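Local coordinates for protein lysozyme (PDB 1XJU) that breaks down the host's peptidoglycan as a membrane-released endolysin, hydrolysing its beta-1,4 glycosidic linkages so that phage progeny can escape, at residues R18-D30 / T82-R94. Numbering follows the deposited sequence.
Sequences RDPYMCPAGVWTD and TSAAFNMGCNSLR
Asn87 grips the segment 18-30 through one nitrogen: its ND2 donates to Tyr21 O at 3.0 Å and to Cys23 O at 3.2 Å. The second acceptor lies in the amide plane, whereas the first is tilted 24° from it. The side chain starts off away from the segment 18-30, and with CG anti to the backbone N (chi1 -163°) its amide swings back to these two carbonyls. A third bond joins main chains, Ala25 N giving to Phe86 O at 3.0 Å, in the carbonyl plane. Beside it, Pro24 CB rests over one face of the Phe86 ring in a CH-pi contact, 4.1 Å from the centroid, while Met22 O lies at the ring's edge. The methyl of Ala25 packs on the main chain where the helix stops, with CB 3.4 Å from Gly89 N.

In this phage lysozyme of glycosyl hydrolase family 24, the contact ties the loop after helix 13-18 to the C-terminal end of helix 75-88. The loop carries Cys23, an active-site residue here locked in a disulfide with Cys16, the pairing of the inactive enzyme, seen here in its secreted form.

Behind these bonds, Trp28 NE1 also donates to Cys23 O, at 2.9 Å, from the opposite face of the carbonyl plane to Asn87 ND2, which probably holds this peptide in its orientation. The indole stands 79° to the Asn87 amide. An Asx turn, Tyr21 N to Asp19 OD1, leads into the 3-10 segment 20-22. From outside the two segments, Arg143 of helix 137-151 bonds Asn87 OD1, which would help fix which way the amide is turned, and Trp53 meets the Phe86 ring edge-to-face.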
# COMPACT_ATOMS: atom_id res chain seq x y z
N ARG A 18 -1.08 10.22 15.41
CA ARG A 18 0.14 10.19 16.19
C ARG A 18 1.34 9.75 15.38
O ARG A 18 2.45 10.20 15.68
CB ARG A 18 -0.02 9.39 17.45
CG ARG A 18 -0.04 7.99 17.26
CD ARG A 18 0.24 7.16 18.56
NE ARG A 18 -0.07 5.82 18.14
CZ ARG A 18 -1.30 5.37 18.03
NH1 ARG A 18 -2.34 6.12 18.40
NH2 ARG A 18 -1.50 4.17 17.53
N ASP A 19 1.15 8.89 14.37
CA ASP A 19 2.25 8.33 13.57
C ASP A 19 1.81 8.50 12.13
O ASP A 19 1.02 7.72 11.60
CB ASP A 19 2.48 6.82 13.84
CG ASP A 19 3.57 6.24 12.98
OD1 ASP A 19 4.13 6.92 12.16
OD2 ASP A 19 4.03 5.07 13.08
N PRO A 20 2.38 9.48 11.46
CA PRO A 20 1.86 9.79 10.15
C PRO A 20 2.23 8.73 9.10
O PRO A 20 1.67 8.75 7.98
CB PRO A 20 2.44 11.17 9.90
CG PRO A 20 3.78 11.13 10.67
CD PRO A 20 3.48 10.40 11.89
N TYR A 21 3.11 7.78 9.44
CA TYR A 21 3.33 6.62 8.59
C TYR A 21 2.12 5.74 8.43
O TYR A 21 2.04 4.95 7.47
CB TYR A 21 4.56 5.83 9.09
CG TYR A 21 5.79 6.54 8.75
CD1 TYR A 21 6.22 7.65 9.50
CD2 TYR A 21 6.49 6.20 7.62
CE1 TYR A 21 7.30 8.36 9.12
CE2 TYR A 21 7.54 6.90 7.25
CZ TYR A 21 7.96 8.01 7.98
OH TYR A 21 9.06 8.69 7.56
N MET A 22 1.16 5.87 9.30
CA MET A 22 -0.09 5.10 9.27
C MET A 22 -1.18 5.74 8.39
O MET A 22 -2.27 5.21 8.25
CB MET A 22 -0.52 4.92 10.71
CG MET A 22 0.61 4.21 11.47
SD MET A 22 1.01 2.54 10.89
CE MET A 22 2.71 2.66 10.90
N CYS A 23 -0.94 6.95 7.88
CA CYS A 23 -1.97 7.67 7.17
C CYS A 23 -2.23 7.12 5.78
O CYS A 23 -1.37 6.59 5.13
CB CYS A 23 -1.60 9.14 7.09
SG CYS A 23 -1.44 9.94 8.72
N PRO A 24 -3.47 7.27 5.32
CA PRO A 24 -3.81 6.83 3.99
C PRO A 24 -3.03 7.63 2.95
O PRO A 24 -2.72 8.84 3.15
CB PRO A 24 -5.29 7.10 3.89
CG PRO A 24 -5.55 8.19 4.85
CD PRO A 24 -4.60 7.90 5.99
N ALA A 25 -2.79 7.02 1.79
CA ALA A 25 -1.95 7.59 0.74
C ALA A 25 -2.27 9.04 0.40
O ALA A 25 -1.37 9.81 0.13
CB ALA A 25 -2.11 6.74 -0.49
N GLY A 26 -3.56 9.33 0.30
CA GLY A 26 -3.98 10.59 -0.20
C GLY A 26 -3.58 11.79 0.65
O GLY A 26 -3.71 12.92 0.17
N VAL A 27 -3.12 11.60 1.88
CA VAL A 27 -2.70 12.73 2.71
C VAL A 27 -1.20 12.85 2.82
O VAL A 27 -0.71 13.71 3.55
CB VAL A 27 -3.40 12.75 4.10
CG1 VAL A 27 -4.88 12.76 3.92
CG2 VAL A 27 -2.92 11.61 4.99
N TRP A 28 -0.43 12.05 2.05
CA TRP A 28 1.04 12.17 2.04
C TRP A 28 1.44 13.21 1.00
O TRP A 28 2.24 12.98 0.09
CB TRP A 28 1.71 10.85 1.66
CG TRP A 28 1.58 9.77 2.67
CD1 TRP A 28 0.42 9.18 3.15
CD2 TRP A 28 2.68 9.11 3.32
NE1 TRP A 28 0.76 8.19 4.05
CE2 TRP A 28 2.13 8.12 4.16
CE3 TRP A 28 4.07 9.23 3.25
CZ2 TRP A 28 2.92 7.29 4.96
CZ3 TRP A 28 4.84 8.35 4.04
CH2 TRP A 28 4.26 7.45 4.89
N THR A 29 0.98 14.45 1.20
CA THR A 29 1.09 15.54 0.26
C THR A 29 1.63 16.80 0.88
O THR A 29 1.69 17.82 0.20
CB THR A 29 -0.32 15.85 -0.35
OG1 THR A 29 -1.29 16.01 0.70
CG2 THR A 29 -0.79 14.68 -1.22
N ASP A 30 2.05 16.76 2.14
CA ASP A 30 2.49 18.01 2.78
C ASP A 30 3.80 18.46 2.19
O ASP A 30 4.78 17.70 2.19
CB ASP A 30 2.72 17.80 4.27
CG ASP A 30 1.47 17.73 5.08
OD1 ASP A 30 1.67 17.89 6.30
OD2 ASP A 30 0.36 17.55 4.58
N THR A 82 -3.86 -5.14 0.68
CA THR A 82 -4.81 -4.08 0.98
C THR A 82 -4.13 -3.03 1.84
O THR A 82 -4.28 -1.84 1.61
CB THR A 82 -6.06 -4.63 1.70
OG1 THR A 82 -6.82 -5.43 0.77
CG2 THR A 82 -6.97 -3.50 2.18
N SER A 83 -3.40 -3.45 2.86
CA SER A 83 -2.63 -2.52 3.69
C SER A 83 -1.71 -1.68 2.83
O SER A 83 -1.66 -0.45 3.00
CB SER A 83 -1.84 -3.34 4.72
OG SER A 83 -0.92 -2.51 5.44
N ALA A 84 -0.96 -2.29 1.91
CA ALA A 84 -0.05 -1.55 1.06
C ALA A 84 -0.82 -0.56 0.19
O ALA A 84 -0.38 0.60 0.02
CB ALA A 84 0.76 -2.51 0.20
N ALA A 85 -1.94 -0.98 -0.38
CA ALA A 85 -2.73 -0.11 -1.23
C ALA A 85 -3.32 1.06 -0.41
O ALA A 85 -3.41 2.17 -0.91
CB ALA A 85 -3.81 -0.88 -1.93
N PHE A 86 -3.72 0.81 0.81
CA PHE A 86 -4.24 1.86 1.68
C PHE A 86 -3.17 2.91 1.90
O PHE A 86 -3.43 4.12 1.87
CB PHE A 86 -4.69 1.26 3.00
CG PHE A 86 -5.19 2.25 4.00
CD1 PHE A 86 -4.35 2.82 4.91
CD2 PHE A 86 -6.54 2.60 4.02
CE1 PHE A 86 -4.81 3.74 5.85
CE2 PHE A 86 -7.02 3.50 4.98
CZ PHE A 86 -6.12 4.07 5.89
N ASN A 87 -1.95 2.47 2.17
CA ASN A 87 -0.86 3.36 2.57
C ASN A 87 -0.26 4.07 1.38
O ASN A 87 0.15 5.23 1.51
CB ASN A 87 0.18 2.48 3.29
CG ASN A 87 1.19 3.18 4.12
OD1 ASN A 87 2.31 2.62 4.26
ND2 ASN A 87 0.78 4.27 4.87
N MET A 88 -0.17 3.39 0.22
CA MET A 88 0.59 3.88 -0.93
C MET A 88 -0.26 4.29 -2.11
O MET A 88 0.22 5.06 -2.95
CB MET A 88 1.57 2.81 -1.40
CG MET A 88 2.53 2.34 -0.30
SD MET A 88 3.43 3.66 0.52
CE MET A 88 4.74 3.90 -0.70
N GLY A 89 -1.50 3.85 -2.18
CA GLY A 89 -2.38 4.13 -3.30
C GLY A 89 -2.25 3.09 -4.39
O GLY A 89 -1.19 2.47 -4.61
N CYS A 90 -3.35 2.90 -5.09
CA CYS A 90 -3.40 1.86 -6.14
C CYS A 90 -2.44 2.14 -7.29
O CYS A 90 -1.70 1.24 -7.73
CB CYS A 90 -4.81 1.70 -6.66
SG CYS A 90 -5.13 0.10 -7.45
N ASN A 91 -2.44 3.38 -7.78
CA ASN A 91 -1.62 3.68 -8.93
C ASN A 91 -0.16 3.38 -8.64
O ASN A 91 0.53 2.86 -9.52
CB ASN A 91 -1.76 5.15 -9.36
CG ASN A 91 -3.10 5.45 -10.02
OD1 ASN A 91 -3.77 4.58 -10.58
ND2 ASN A 91 -3.49 6.73 -9.97
N SER A 92 0.32 3.70 -7.44
CA SER A 92 1.71 3.45 -7.08
C SER A 92 2.07 1.97 -7.07
O SER A 92 3.24 1.66 -7.27
CB SER A 92 2.05 4.07 -5.73
OG SER A 92 2.04 5.50 -5.80
N LEU A 93 1.11 1.10 -6.81
CA LEU A 93 1.38 -0.33 -6.82
C LEU A 93 1.30 -0.93 -8.21
O LEU A 93 1.79 -2.05 -8.42
CB LEU A 93 0.44 -1.06 -5.90
CG LEU A 93 0.56 -0.75 -4.43
CD1 LEU A 93 -0.42 -1.58 -3.61
CD2 LEU A 93 2.00 -0.92 -3.95
N ARG A 94 0.67 -0.22 -9.15
CA ARG A 94 0.44 -0.72 -10.52
C ARG A 94 1.58 -0.40 -11.49
O ARG A 94 1.93 -1.22 -12.34
CB ARG A 94 -0.89 -0.20 -11.05
CG ARG A 94 -2.10 -0.75 -10.35
CD ARG A 94 -3.39 -0.13 -10.80
NE ARG A 94 -3.68 -0.56 -12.18
CZ ARG A 94 -4.69 -0.12 -12.90
NH1 ARG A 94 -5.49 0.80 -12.40
NH2 ARG A 94 -4.88 -0.57 -14.13